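Local structure of trehalose-6-phosphate phosphatase (Candida albicans, 5DXI) at residues N15-S20 against G295-L300; A43-K48 against E76-N81; V84-E89 against K100-L105; K122-K127 against M160-D165; R256-N259 against S263-V266. The protein is a phosphatase of the haloacid dehalogenase (HAD) superfamily that binds a magnesium ion, beryllium trifluoride and a glycan in this structure. One frame throughout, in Å; residues are numbered along the deposited sequence.

Contact 1. Residues N15-S20 against G295-L300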
# COMPACT_ATOMS: atom_id res chain seq x y z
N ASN A 15 -22.28 6.64 2.49
CA ASN A 15 -23.39 5.97 3.14
C ASN A 15 -22.97 4.72 3.89
O ASN A 15 -23.44 4.47 5.01
CB ASN A 15 -24.48 5.64 2.12
CG ASN A 15 -25.27 6.87 1.72
OD1 ASN A 15 -25.40 7.81 2.51
ND2 ASN A 15 -25.79 6.88 0.49
N ASN A 16 -22.10 3.92 3.29
CA ASN A 16 -21.65 2.69 3.94
C ASN A 16 -20.82 3.07 5.18
O ASN A 16 -20.91 2.41 6.22
CB ASN A 16 -20.82 1.84 2.98
CG ASN A 16 -20.72 0.38 3.42
OD1 ASN A 16 -21.50 -0.46 2.99
ND2 ASN A 16 -19.79 0.08 4.30
N TYR A 17 -20.03 4.14 5.06
CA TYR A 17 -19.21 4.65 6.17
C TYR A 17 -20.06 5.02 7.37
O TYR A 17 -19.83 4.53 8.47
CB TYR A 17 -18.39 5.88 5.74
CG TYR A 17 -17.61 6.54 6.87
CD1 TYR A 17 -16.37 6.05 7.26
CD2 TYR A 17 -18.09 7.67 7.54
CE1 TYR A 17 -15.63 6.66 8.28
CE2 TYR A 17 -17.36 8.28 8.56
CZ TYR A 17 -16.13 7.76 8.93
OH TYR A 17 -15.40 8.33 9.94
N LYS A 18 -21.07 5.85 7.15
CA LYS A 18 -21.89 6.33 8.24
C LYS A 18 -22.79 5.22 8.83
O LYS A 18 -23.19 5.29 9.99
CB LYS A 18 -22.69 7.55 7.79
CG LYS A 18 -21.74 8.68 7.40
CD LYS A 18 -22.42 9.96 6.94
CE LYS A 18 -22.00 11.16 7.82
NZ LYS A 18 -20.53 11.21 8.17
N GLU A 19 -23.09 4.20 8.04
CA GLU A 19 -23.87 3.07 8.53
C GLU A 19 -23.06 2.13 9.42
O GLU A 19 -23.60 1.51 10.34
CB GLU A 19 -24.48 2.29 7.36
CG GLU A 19 -25.93 1.88 7.58
CD GLU A 19 -26.90 3.04 7.44
OE1 GLU A 19 -26.48 4.14 7.00
OE2 GLU A 19 -28.09 2.87 7.78
N SER A 20 -21.77 2.00 9.12
CA SER A 20 -20.90 1.00 9.74
C SER A 20 -20.39 1.35 11.15
O SER A 20 -20.31 2.52 11.52
CB SER A 20 -19.71 0.74 8.83
OG SER A 20 -18.94 1.93 8.70
N GLY A 295 -11.74 13.47 3.01
CA GLY A 295 -12.30 14.68 3.59
C GLY A 295 -13.81 14.60 3.71
O GLY A 295 -14.38 15.00 4.72
N LEU A 296 -14.45 14.07 2.67
CA LEU A 296 -15.89 13.86 2.67
C LEU A 296 -16.32 12.97 3.83
O LEU A 296 -17.24 13.31 4.57
CB LEU A 296 -16.33 13.22 1.34
CG LEU A 296 -17.82 12.89 1.25
CD1 LEU A 296 -18.61 14.19 1.14
CD2 LEU A 296 -18.16 11.91 0.11
N LEU A 297 -15.65 11.83 3.98
CA LEU A 297 -15.95 10.93 5.07
C LEU A 297 -15.70 11.62 6.41
O LEU A 297 -16.43 11.40 7.38
CB LEU A 297 -15.09 9.67 4.99
CG LEU A 297 -15.17 8.81 3.73
CD1 LEU A 297 -14.31 7.56 3.90
CD2 LEU A 297 -16.61 8.45 3.44
N ALA A 298 -14.67 12.45 6.44
CA ALA A 298 -14.24 13.10 7.68
C ALA A 298 -15.20 14.20 8.14
O ALA A 298 -15.13 14.65 9.29
CB ALA A 298 -12.83 13.66 7.51
N GLY A 299 -16.08 14.64 7.26
CA GLY A 299 -16.95 15.76 7.59
C GLY A 299 -16.25 17.10 7.44
O GLY A 299 -16.67 18.10 8.04
N LEU A 300 -15.19 17.14 6.63
CA LEU A 300 -14.43 18.36 6.41
C LEU A 300 -15.00 19.15 5.25
O LEU A 300 -15.81 20.05 5.45
CB LEU A 300 -12.96 18.07 6.13
CG LEU A 300 -11.96 17.86 7.27
CD1 LEU A 300 -12.46 16.95 8.37
CD2 LEU A 300 -10.61 17.41 6.71
O HOH W 1 -19.17 13.15 7.45
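On one face of the Rossmann-like HAD core, Tyr17 of helix 10-19 meets Leu297 of helix 287-298, each near the C-terminal end of its helix. The meeting is a CH-pi contact: Leu297 CB stands 4.2 Å from the centroid of the Tyr17 ring and only 2° off its normal, almost exactly over the centre. A leucine branch continues the cover, with CD2 lying 3.9 Å from Tyr17 CB. Tyr17 CG is anti to the backbone N (chi1 175°), which carries the ring out toward the other helix, and its CE2 comes to 3.5 Å from Leu297 O. Tyrosine suits a place that needs both a broad apolar face and a polar end, for its hydroxyl bonds to Asn62. Both Tyr17 and Leu297 also rest on Phe25 of the central strand 23-27.

Beside Tyr17, Lys18 is bent near its tip, and a water modelled rather close to its NZ may bridge it to Leu297 O. Each helix closes in its own way. At the end of helix 10-19, Ser20 OG and Ser20 N both reach Tyr17 O, the hydroxyl at 2.8 Å. Gly299 instead adopts a positive phi that glycine tolerates readily; Leu300 N returns to Gly295 O at 3.0 Å and Gly299 N to Leu296 O at 3.2 Å. This is a Schellman motif, set in the helical layer that flanks an HAD-type alpha/beta sheet.

Contact 2. Residues A43-K48 against E76-N81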
# COMPACT_ATOMS: atom_id res chain seq x y z
N ALA A 43 8.29 14.08 -0.28
CA ALA A 43 6.93 13.55 -0.31
C ALA A 43 6.25 13.70 1.04
O ALA A 43 5.92 12.71 1.70
CB ALA A 43 6.92 12.06 -0.75
N ILE A 44 5.99 14.93 1.42
CA ILE A 44 5.62 15.23 2.80
C ILE A 44 4.11 15.36 2.99
O ILE A 44 3.44 15.89 2.13
CB ILE A 44 6.34 16.57 3.22
CG1 ILE A 44 7.84 16.33 3.39
CG2 ILE A 44 5.70 17.22 4.44
CD1 ILE A 44 8.64 17.63 3.61
N PRO A 45 3.58 14.91 4.15
CA PRO A 45 2.14 15.03 4.37
C PRO A 45 1.64 16.48 4.31
O PRO A 45 2.25 17.36 4.92
CB PRO A 45 1.95 14.48 5.78
CG PRO A 45 3.16 13.66 6.04
CD PRO A 45 4.27 14.27 5.28
N SER A 46 0.56 16.71 3.57
CA SER A 46 -0.09 18.01 3.53
C SER A 46 -0.86 18.22 4.81
O SER A 46 -1.20 17.25 5.49
CB SER A 46 -1.04 18.11 2.31
OG SER A 46 -2.16 17.25 2.44
N ASP A 47 -1.17 19.47 5.12
CA ASP A 47 -2.02 19.78 6.28
C ASP A 47 -3.42 19.14 6.11
O ASP A 47 -4.02 18.66 7.07
CB ASP A 47 -2.13 21.30 6.49
CG ASP A 47 -3.06 21.66 7.62
OD1 ASP A 47 -2.87 21.15 8.75
OD2 ASP A 47 -3.99 22.46 7.39
N LYS A 48 -3.94 19.17 4.89
CA LYS A 48 -5.25 18.55 4.63
C LYS A 48 -5.25 17.07 5.02
O LYS A 48 -6.16 16.58 5.70
CB LYS A 48 -5.65 18.70 3.17
CG LYS A 48 -7.04 18.13 2.88
CD LYS A 48 -7.47 18.41 1.45
CE LYS A 48 -8.96 18.16 1.26
NZ LYS A 48 -9.37 18.36 -0.16
N GLU A 76 7.94 6.72 10.61
CA GLU A 76 8.00 7.20 11.98
C GLU A 76 8.05 8.74 11.95
O GLU A 76 7.32 9.41 12.68
CB GLU A 76 9.21 6.61 12.70
CG GLU A 76 9.11 6.61 14.22
CD GLU A 76 8.19 5.52 14.74
OE1 GLU A 76 8.57 4.33 14.67
OE2 GLU A 76 7.08 5.87 15.22
N LYS A 77 8.89 9.28 11.07
CA LYS A 77 9.05 10.71 10.95
C LYS A 77 7.74 11.43 10.60
O LYS A 77 7.32 12.34 11.32
CB LYS A 77 10.10 11.04 9.89
CG LYS A 77 10.35 12.53 9.68
CD LYS A 77 11.36 12.77 8.56
CE LYS A 77 12.80 12.60 9.02
NZ LYS A 77 13.77 12.87 7.92
N TRP A 78 7.09 10.99 9.54
CA TRP A 78 5.95 11.74 9.01
C TRP A 78 4.59 11.24 9.44
O TRP A 78 3.62 11.96 9.28
CB TRP A 78 6.04 11.79 7.49
CG TRP A 78 7.21 12.55 7.02
CD1 TRP A 78 8.30 12.07 6.35
CD2 TRP A 78 7.44 13.96 7.18
NE1 TRP A 78 9.18 13.08 6.08
CE2 TRP A 78 8.68 14.26 6.57
CE3 TRP A 78 6.71 15.00 7.78
CZ2 TRP A 78 9.22 15.55 6.56
CZ3 TRP A 78 7.24 16.28 7.74
CH2 TRP A 78 8.48 16.54 7.13
N MET A 79 4.51 10.04 10.03
CA MET A 79 3.23 9.49 10.48
C MET A 79 3.25 9.01 11.92
O MET A 79 2.21 8.60 12.45
CB MET A 79 2.81 8.31 9.58
CG MET A 79 2.48 8.76 8.19
SD MET A 79 0.89 9.59 8.20
CE MET A 79 1.14 10.72 6.86
N GLY A 80 4.42 9.06 12.56
CA GLY A 80 4.62 8.46 13.87
C GLY A 80 3.83 9.00 15.05
O GLY A 80 3.45 8.25 15.96
N ASN A 81 3.58 10.30 15.05
CA ASN A 81 2.84 10.92 16.14
C ASN A 81 1.35 11.00 15.81
O ASN A 81 0.56 11.59 16.54
CB ASN A 81 3.39 12.31 16.44
CG ASN A 81 3.37 13.20 15.22
OD1 ASN A 81 2.85 12.82 14.17
ND2 ASN A 81 3.93 14.39 15.35
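Pro45 wedges between Trp78 and Met79 of helix 72-79, and this is the tight, buried part of the contact. The proline side chain runs at about a right angle to that of Trp78, placing CD 3.6 Å from Trp78 CE3, while its CG lies 3.7 Å from Met79 CE. The methionine begins by pointing elsewhere; a bend at chi2 (-74°) turns its methyl back to the proline, the two side chains sliding past each other in opposite directions. A flexible thioether fits here because it can follow the rigid proline ring. Tyr29, which lines the beryllium trifluoride pocket, touches both Pro45 and Met79, so this inner side backs onto the wall of the active site.

Both segments belong to successive beta-alpha-beta units of the HAD core: helix 47-58 links strands 23-27 and 62-67, and helix 72-79 links strands 62-67 and 85-88. Pro45 directly precedes Ser46, the N-cap of helix 47-58, whose OG bonds to Leu49 N.

Toward solvent the contact consists of Ile44 and the outer part of the indole. Ile44 CG1 lies over one face of the six-membered ring, 3.9 Å from its centroid and 26° off the normal, and comes to 3.5 Å from CZ2. Its CG2 covers the neighbouring rim, 3.8 Å from Trp78 CZ3. The opposite face carries the aliphatic CD of Lys77, also off-centre. The branched isoleucine gives the ring a wide hydrocarbon lid, although Ile44 itself remains exposed.

Contact 3. Residues V84-E89 against K100-L105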
# COMPACT_ATOMS: atom_id res chain seq x y z
N VAL A 84 -2.19 6.34 13.95
CA VAL A 84 -2.37 5.36 12.88
C VAL A 84 -1.37 4.21 12.95
O VAL A 84 -0.26 4.36 13.49
CB VAL A 84 -2.24 6.01 11.47
CG1 VAL A 84 -3.25 7.13 11.30
CG2 VAL A 84 -0.83 6.54 11.24
N GLY A 85 -1.77 3.06 12.43
CA GLY A 85 -0.88 1.93 12.29
C GLY A 85 0.12 2.16 11.18
O GLY A 85 -0.15 2.89 10.23
N LEU A 86 1.28 1.52 11.29
CA LEU A 86 2.33 1.66 10.28
C LEU A 86 2.78 0.29 9.78
O LEU A 86 2.95 -0.64 10.57
CB LEU A 86 3.53 2.43 10.84
CG LEU A 86 3.24 3.83 11.36
CD1 LEU A 86 4.49 4.44 11.97
CD2 LEU A 86 2.71 4.70 10.23
N SER A 87 2.98 0.18 8.48
CA SER A 87 3.61 -1.00 7.91
C SER A 87 4.61 -0.53 6.87
O SER A 87 4.29 0.29 6.02
CB SER A 87 2.57 -1.94 7.29
OG SER A 87 3.21 -3.05 6.69
N ALA A 88 5.82 -1.08 6.95
CA ALA A 88 6.95 -0.58 6.18
C ALA A 88 7.52 -1.66 5.26
O ALA A 88 7.35 -2.85 5.52
CB ALA A 88 8.07 -0.03 7.15
N GLU A 89 8.17 -1.21 4.19
CA GLU A 89 8.90 -2.06 3.23
C GLU A 89 8.06 -3.17 2.61
O GLU A 89 8.49 -4.32 2.53
CB GLU A 89 10.16 -2.66 3.89
CG GLU A 89 11.05 -1.60 4.55
CD GLU A 89 12.50 -2.03 4.82
OE1 GLU A 89 13.01 -2.99 4.21
OE2 GLU A 89 13.15 -1.35 5.64
N LYS A 100 5.05 0.20 20.87
CA LYS A 100 6.24 1.00 21.07
C LYS A 100 7.34 0.53 20.14
O LYS A 100 8.20 1.29 19.74
CB LYS A 100 6.70 0.85 22.54
CG LYS A 100 5.54 0.81 23.57
CD LYS A 100 4.89 -0.60 23.62
CE LYS A 100 3.81 -0.78 24.68
NZ LYS A 100 3.50 -2.22 24.89
N GLU A 101 7.23 -0.72 19.71
CA GLU A 101 8.13 -1.27 18.71
C GLU A 101 7.43 -1.98 17.58
O GLU A 101 6.26 -2.36 17.67
CB GLU A 101 9.16 -2.24 19.29
CG GLU A 101 10.48 -1.57 19.63
CD GLU A 101 11.25 -1.18 18.34
OE1 GLU A 101 11.05 -1.82 17.27
OE2 GLU A 101 12.06 -0.23 18.40
N TRP A 102 8.17 -2.08 16.49
CA TRP A 102 7.75 -2.74 15.28
C TRP A 102 7.89 -4.24 15.44
O TRP A 102 8.70 -4.72 16.22
CB TRP A 102 8.63 -2.30 14.12
CG TRP A 102 8.55 -0.84 13.82
CD1 TRP A 102 9.13 0.19 14.51
CD2 TRP A 102 7.87 -0.24 12.71
NE1 TRP A 102 8.85 1.39 13.91
CE2 TRP A 102 8.08 1.16 12.80
CE3 TRP A 102 7.11 -0.75 11.64
CZ2 TRP A 102 7.55 2.05 11.87
CZ3 TRP A 102 6.59 0.15 10.70
CH2 TRP A 102 6.82 1.53 10.83
N VAL A 103 7.10 -4.98 14.68
CA VAL A 103 7.33 -6.40 14.46
C VAL A 103 8.02 -6.58 13.10
O VAL A 103 7.55 -6.05 12.09
CB VAL A 103 6.01 -7.21 14.48
CG1 VAL A 103 6.27 -8.67 14.16
CG2 VAL A 103 5.32 -7.07 15.83
N ASN A 104 9.14 -7.31 13.07
CA ASN A 104 9.78 -7.65 11.81
C ASN A 104 9.26 -8.98 11.29
O ASN A 104 9.74 -10.03 11.70
CB ASN A 104 11.31 -7.73 11.95
CG ASN A 104 12.01 -8.00 10.61
OD1 ASN A 104 11.35 -8.20 9.59
ND2 ASN A 104 13.33 -7.98 10.62
N LEU A 105 8.33 -8.93 10.33
CA LEU A 105 7.73 -10.17 9.82
C LEU A 105 8.72 -10.97 8.98
O LEU A 105 8.48 -12.13 8.67
CB LEU A 105 6.46 -9.88 9.01
CG LEU A 105 5.18 -9.36 9.70
CD1 LEU A 105 5.31 -8.00 10.35
CD2 LEU A 105 4.03 -9.36 8.70
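The indole of Trp102 presents its six-membered end to Leu86 and Ala88, both of which approach obliquely, neither squarely over a face nor in the ring plane. Leu86 CB is closest, 3.4 Å from Trp102 CH2, and Leu86 CD1 follows the same end of the ring to 3.9 Å from CZ2. Two residues on, Ala88 CB lies 3.9 Å from Trp102 CZ3; alanine is small enough to let the ring corner in. At another edge, in the plane of the indole, lies Glu101 OE1. That oxygen accepts from Trp102 N at 3.0 Å with an angle of 146°, the donor standing 45° out of the carboxylate plane.

Strand 85-88 is the last parallel strand on its side of the HAD sheet, which continues through the antiparallel strands 93-95 and 103-104. The contact therefore reaches past strand 93-95 rather than joining sheet neighbours, a span that the large indole can bridge. With Trp102 CG beside its backbone N (chi1 -62°), the six-membered end is directed at strand 85-88. Its NE1 is satisfied by Glu76 of helix 72-79, the helix on which Leu86 and Ala88 also pack, through Met79, Gln72 and Leu75. Ser87, between the two apolar residues, points away as strand geometry demands, and its OG bonds to Phe93 O in the middle strand.

Contact 4. Residues K122-K127 against M160-D165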
# COMPACT_ATOMS: atom_id res chain seq x y z
N LYS A 122 24.00 -2.00 -8.87
CA LYS A 122 25.17 -1.15 -9.08
C LYS A 122 25.58 -1.11 -10.55
O LYS A 122 25.95 -0.05 -11.07
CB LYS A 122 26.34 -1.62 -8.21
CG LYS A 122 26.24 -1.18 -6.76
CD LYS A 122 27.39 -1.72 -5.94
CE LYS A 122 27.44 -1.08 -4.56
NZ LYS A 122 28.33 -1.84 -3.63
N TYR A 123 25.49 -2.25 -11.22
CA TYR A 123 25.78 -2.32 -12.65
C TYR A 123 24.83 -1.45 -13.48
O TYR A 123 25.28 -0.72 -14.37
CB TYR A 123 25.70 -3.78 -13.13
CG TYR A 123 25.82 -3.96 -14.63
CD1 TYR A 123 27.06 -4.05 -15.25
CD2 TYR A 123 24.68 -4.08 -15.42
CE1 TYR A 123 27.16 -4.22 -16.62
CE2 TYR A 123 24.77 -4.25 -16.80
CZ TYR A 123 26.01 -4.33 -17.39
OH TYR A 123 26.11 -4.51 -18.75
N TYR A 124 23.54 -1.54 -13.20
CA TYR A 124 22.58 -0.78 -14.00
C TYR A 124 22.55 0.68 -13.59
O TYR A 124 22.20 1.54 -14.40
CB TYR A 124 21.18 -1.41 -13.90
CG TYR A 124 21.09 -2.69 -14.69
CD1 TYR A 124 20.81 -2.66 -16.05
CD2 TYR A 124 21.28 -3.92 -14.09
CE1 TYR A 124 20.74 -3.82 -16.79
CE2 TYR A 124 21.20 -5.09 -14.82
CZ TYR A 124 20.93 -5.03 -16.17
OH TYR A 124 20.85 -6.20 -16.89
N THR A 125 22.94 0.97 -12.35
CA THR A 125 23.07 2.35 -11.91
C THR A 125 24.19 3.04 -12.69
O THR A 125 24.05 4.17 -13.15
CB THR A 125 23.37 2.47 -10.39
OG1 THR A 125 22.24 2.01 -9.63
CG2 THR A 125 23.67 3.90 -10.01
N GLU A 126 25.30 2.32 -12.84
CA GLU A 126 26.47 2.84 -13.54
C GLU A 126 26.15 3.05 -15.02
O GLU A 126 26.73 3.93 -15.67
CB GLU A 126 27.66 1.89 -13.36
CG GLU A 126 28.59 1.74 -14.56
CD GLU A 126 29.48 2.96 -14.78
OE1 GLU A 126 29.85 3.63 -13.78
OE2 GLU A 126 29.81 3.23 -15.96
N LYS A 127 25.19 2.31 -15.56
CA LYS A 127 24.87 2.48 -16.96
C LYS A 127 23.64 3.43 -17.08
O LYS A 127 23.13 3.71 -18.17
CB LYS A 127 24.67 1.11 -17.62
CG LYS A 127 23.85 1.10 -18.88
CD LYS A 127 24.24 0.07 -19.95
CE LYS A 127 24.10 0.67 -21.37
NZ LYS A 127 24.33 -0.26 -22.54
N MET A 160 15.25 -5.95 -14.96
CA MET A 160 14.13 -6.80 -14.55
C MET A 160 14.32 -8.23 -15.00
O MET A 160 14.12 -9.18 -14.24
CB MET A 160 12.83 -6.26 -15.15
CG MET A 160 12.27 -5.02 -14.48
SD MET A 160 11.59 -5.35 -12.85
CE MET A 160 10.43 -6.67 -13.26
N LYS A 161 14.71 -8.38 -16.26
CA LYS A 161 14.98 -9.67 -16.87
C LYS A 161 16.08 -10.42 -16.13
O LYS A 161 15.93 -11.60 -15.81
CB LYS A 161 15.36 -9.48 -18.34
CG LYS A 161 15.69 -10.75 -19.11
CD LYS A 161 14.50 -11.69 -19.20
CE LYS A 161 14.79 -12.87 -20.13
NZ LYS A 161 13.72 -13.90 -20.05
N GLU A 162 17.18 -9.73 -15.85
CA GLU A 162 18.35 -10.35 -15.25
C GLU A 162 18.09 -10.81 -13.82
O GLU A 162 18.51 -11.90 -13.43
CB GLU A 162 19.54 -9.40 -15.27
CG GLU A 162 20.72 -9.90 -14.45
CD GLU A 162 21.98 -9.11 -14.68
OE1 GLU A 162 21.99 -8.24 -15.58
OE2 GLU A 162 22.97 -9.35 -13.95
N LEU A 163 17.41 -9.96 -13.04
CA LEU A 163 17.06 -10.32 -11.67
C LEU A 163 16.18 -11.55 -11.67
O LEU A 163 16.40 -12.48 -10.88
CB LEU A 163 16.35 -9.16 -10.97
CG LEU A 163 17.22 -7.97 -10.61
CD1 LEU A 163 16.37 -6.77 -10.25
CD2 LEU A 163 18.13 -8.35 -9.45
N ASN A 164 15.22 -11.57 -12.59
CA ASN A 164 14.25 -12.65 -12.69
C ASN A 164 14.85 -13.96 -13.18
O ASN A 164 14.31 -15.03 -12.94
CB ASN A 164 13.10 -12.23 -13.61
CG ASN A 164 12.02 -11.44 -12.88
OD1 ASN A 164 11.71 -11.71 -11.73
ND2 ASN A 164 11.42 -10.48 -13.57
N ASP A 165 15.98 -13.88 -13.88
CA ASP A 165 16.65 -15.07 -14.39
C ASP A 165 17.70 -15.61 -13.43
O ASP A 165 18.11 -16.76 -13.54
CB ASP A 165 17.30 -14.80 -15.75
CG ASP A 165 16.28 -14.71 -16.88
OD1 ASP A 165 15.24 -15.41 -16.82
OD2 ASP A 165 16.53 -13.93 -17.81
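Tyr124 and Glu162 contribute nearly all the surface buried here, joining helices 113-126 and 149-165. These helices pack beside a four-stranded antiparallel sheet, consistent with the C2-type cap domain of HAD phosphatases. The backbones stand well apart, with 10.4 Å between the nearest CA atoms, those of Tyr124 and Met160. Only long side chains can cross that distance, and tyrosine and glutamate do so from opposite sides.

Glu162 is extended: CG lies anti to the backbone N (chi1 171°) and the chain stays straight to the carboxylate. Tyr124 OH donates to Glu162 OE1 at 2.7 Å and meets that oxygen nearly along its C-O axis. OE1 lies near the plane of the phenol, at its edge, where CE2 is 3.3 Å away. The carboxylate itself is turned 67° from the ring, so the two flat groups do not stack. Accepting this bond would be expected to favour the ionised form of the glutamate.

The ring is steadied from within its own helix, where Tyr123 CD2 stands 3.6 Å above the Tyr124 plane, over its centre. Gln155 and Cys159 of helix 149-165 also touch Tyr124, and Ile120 of helix 113-126 touches Glu162. Leu163, one residue on, packs against Val117, Ile120 and Phe121, supplying the apolar part of the helix interface that the polar bond borders. On its exposed side helix 149-165 carries its own ion pair, in which Lys161 NZ lies 3.6 Å from Asp165 OD2.

Contact 5. Residues R256-N259 against S263-V266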
# COMPACT_ATOMS: atom_id res chain seq x y z
N ARG A 256 -22.42 -15.47 4.66
CA ARG A 256 -22.46 -14.43 5.66
C ARG A 256 -23.53 -13.40 5.27
O ARG A 256 -23.65 -13.04 4.10
CB ARG A 256 -21.10 -13.76 5.78
CG ARG A 256 -21.00 -12.79 6.90
CD ARG A 256 -19.77 -11.93 6.78
NE ARG A 256 -19.88 -10.77 7.65
CZ ARG A 256 -19.11 -9.69 7.55
NH1 ARG A 256 -18.19 -9.63 6.59
NH2 ARG A 256 -19.27 -8.68 8.40
N PRO A 257 -24.32 -12.96 6.26
CA PRO A 257 -25.32 -11.92 6.04
C PRO A 257 -24.68 -10.65 5.48
O PRO A 257 -23.68 -10.21 6.03
CB PRO A 257 -25.88 -11.68 7.44
CG PRO A 257 -25.74 -13.01 8.11
CD PRO A 257 -24.45 -13.59 7.59
N THR A 258 -25.23 -10.10 4.40
CA THR A 258 -24.70 -8.87 3.83
C THR A 258 -25.32 -7.67 4.53
O THR A 258 -26.32 -7.83 5.24
CB THR A 258 -24.96 -8.77 2.31
OG1 THR A 258 -26.37 -8.86 2.05
CG2 THR A 258 -24.24 -9.90 1.59
N ASN A 259 -24.75 -6.48 4.32
CA ASN A 259 -25.29 -5.26 4.89
C ASN A 259 -26.48 -4.75 4.07
O ASN A 259 -26.93 -5.43 3.15
CB ASN A 259 -24.21 -4.16 5.00
CG ASN A 259 -23.59 -3.79 3.66
OD1 ASN A 259 -24.22 -3.92 2.61
ND2 ASN A 259 -22.36 -3.27 3.69
N SER A 263 -23.53 -5.77 0.34
CA SER A 263 -22.09 -6.03 0.31
C SER A 263 -21.58 -6.38 1.69
O SER A 263 -22.35 -6.61 2.62
CB SER A 263 -21.32 -4.82 -0.24
OG SER A 263 -21.24 -3.76 0.70
N TYR A 264 -20.26 -6.45 1.80
CA TYR A 264 -19.62 -6.64 3.08
C TYR A 264 -18.81 -5.40 3.46
O TYR A 264 -18.01 -5.43 4.40
CB TYR A 264 -18.74 -7.89 3.05
CG TYR A 264 -19.53 -9.16 2.81
CD1 TYR A 264 -20.41 -9.65 3.77
CD2 TYR A 264 -19.37 -9.88 1.64
CE1 TYR A 264 -21.13 -10.81 3.56
CE2 TYR A 264 -20.08 -11.04 1.41
CZ TYR A 264 -20.96 -11.50 2.38
OH TYR A 264 -21.66 -12.66 2.15
N GLY A 265 -19.01 -4.32 2.71
CA GLY A 265 -18.32 -3.07 3.00
C GLY A 265 -16.87 -3.02 2.53
O GLY A 265 -16.10 -2.18 3.00
N VAL A 266 -16.51 -3.86 1.56
CA VAL A 266 -15.13 -3.92 1.10
C VAL A 266 -14.88 -3.03 -0.12
O VAL A 266 -15.44 -3.26 -1.20
CB VAL A 266 -14.74 -5.37 0.77
CG1 VAL A 266 -13.27 -5.46 0.39
CG2 VAL A 266 -15.03 -6.28 1.96
O HOH W 2 -18.05 -6.91 6.94
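Tyr264 lays its side chain along Arg256 and ends in a hydrogen bond to that residue's backbone. Starting at the root, Tyr264 CB and CG both lie 4.0 Å from Arg256 NH1. At CD1 the ring passes 3.6 Å from the same nitrogen. The extended arginine runs past in the opposite direction, its guanidinium turned only 14° from the ring. CE1 has two carbonyls near the ring plane, those of Arg256 and Pro257. CZ meets Thr258 CG2 at 3.7 Å, the methyl lying off-centre with respect to the ring. Finally OH donates to Arg256 O at 2.8 Å, tilted 27° from the carbonyl plane. Tyrosine thus fills the bend with its ring and satisfies a carbonyl with its tip. A water, accepting from Arg256 NH2 and donating to Tyr264 O, joins the other end of the arginine, which also makes a cation-pi contact with Trp251.

The neighbouring pair is polar. Asn259 N donates to Ser263 O at 2.9 Å, nearly straight at 172°, and Ser263 N returns a bond to Asn259 OD1. That oxygen also accepts from Phe261 N, as in an Asx turn, while ND2 bonds to Ser263 OG at 3.2 Å. Asparagine suits the spot because its amide both donates and accepts. Ser263 OG accepts in turn from Gly265 N, and Gly265 has a positive phi favourable to glycine. The ST turn, and what fits an Asx turn, shape the loop that leads from helix 235-253 to strand 266-271, in a beta-alpha-beta unit of the HAD core.

Contacts 1 and 5 adjoin, their centres about 17 Å apart, with Asn16 of helix 10-19 packed on the loop: its OD1 lies 3.0 Å from Asn259 ND2. Contacts 2 and 3, about 16 Å between centres, also touch, the helix of contact 2 packing on strand 85-88 through Met79 CB and Leu86 CD2, 3.7 Å apart. Both lie close to the beryllium trifluoride site: the side chains of Met79 and Ala88 are each about 9 Å from that ion, which sits with magnesium at Asp28, Asp30 and Asp233. Contact 4 stands apart, its centre about 46 Å from that of contact 1 and across the chain's centre. The sequence span closed by contact 1 encloses all the others.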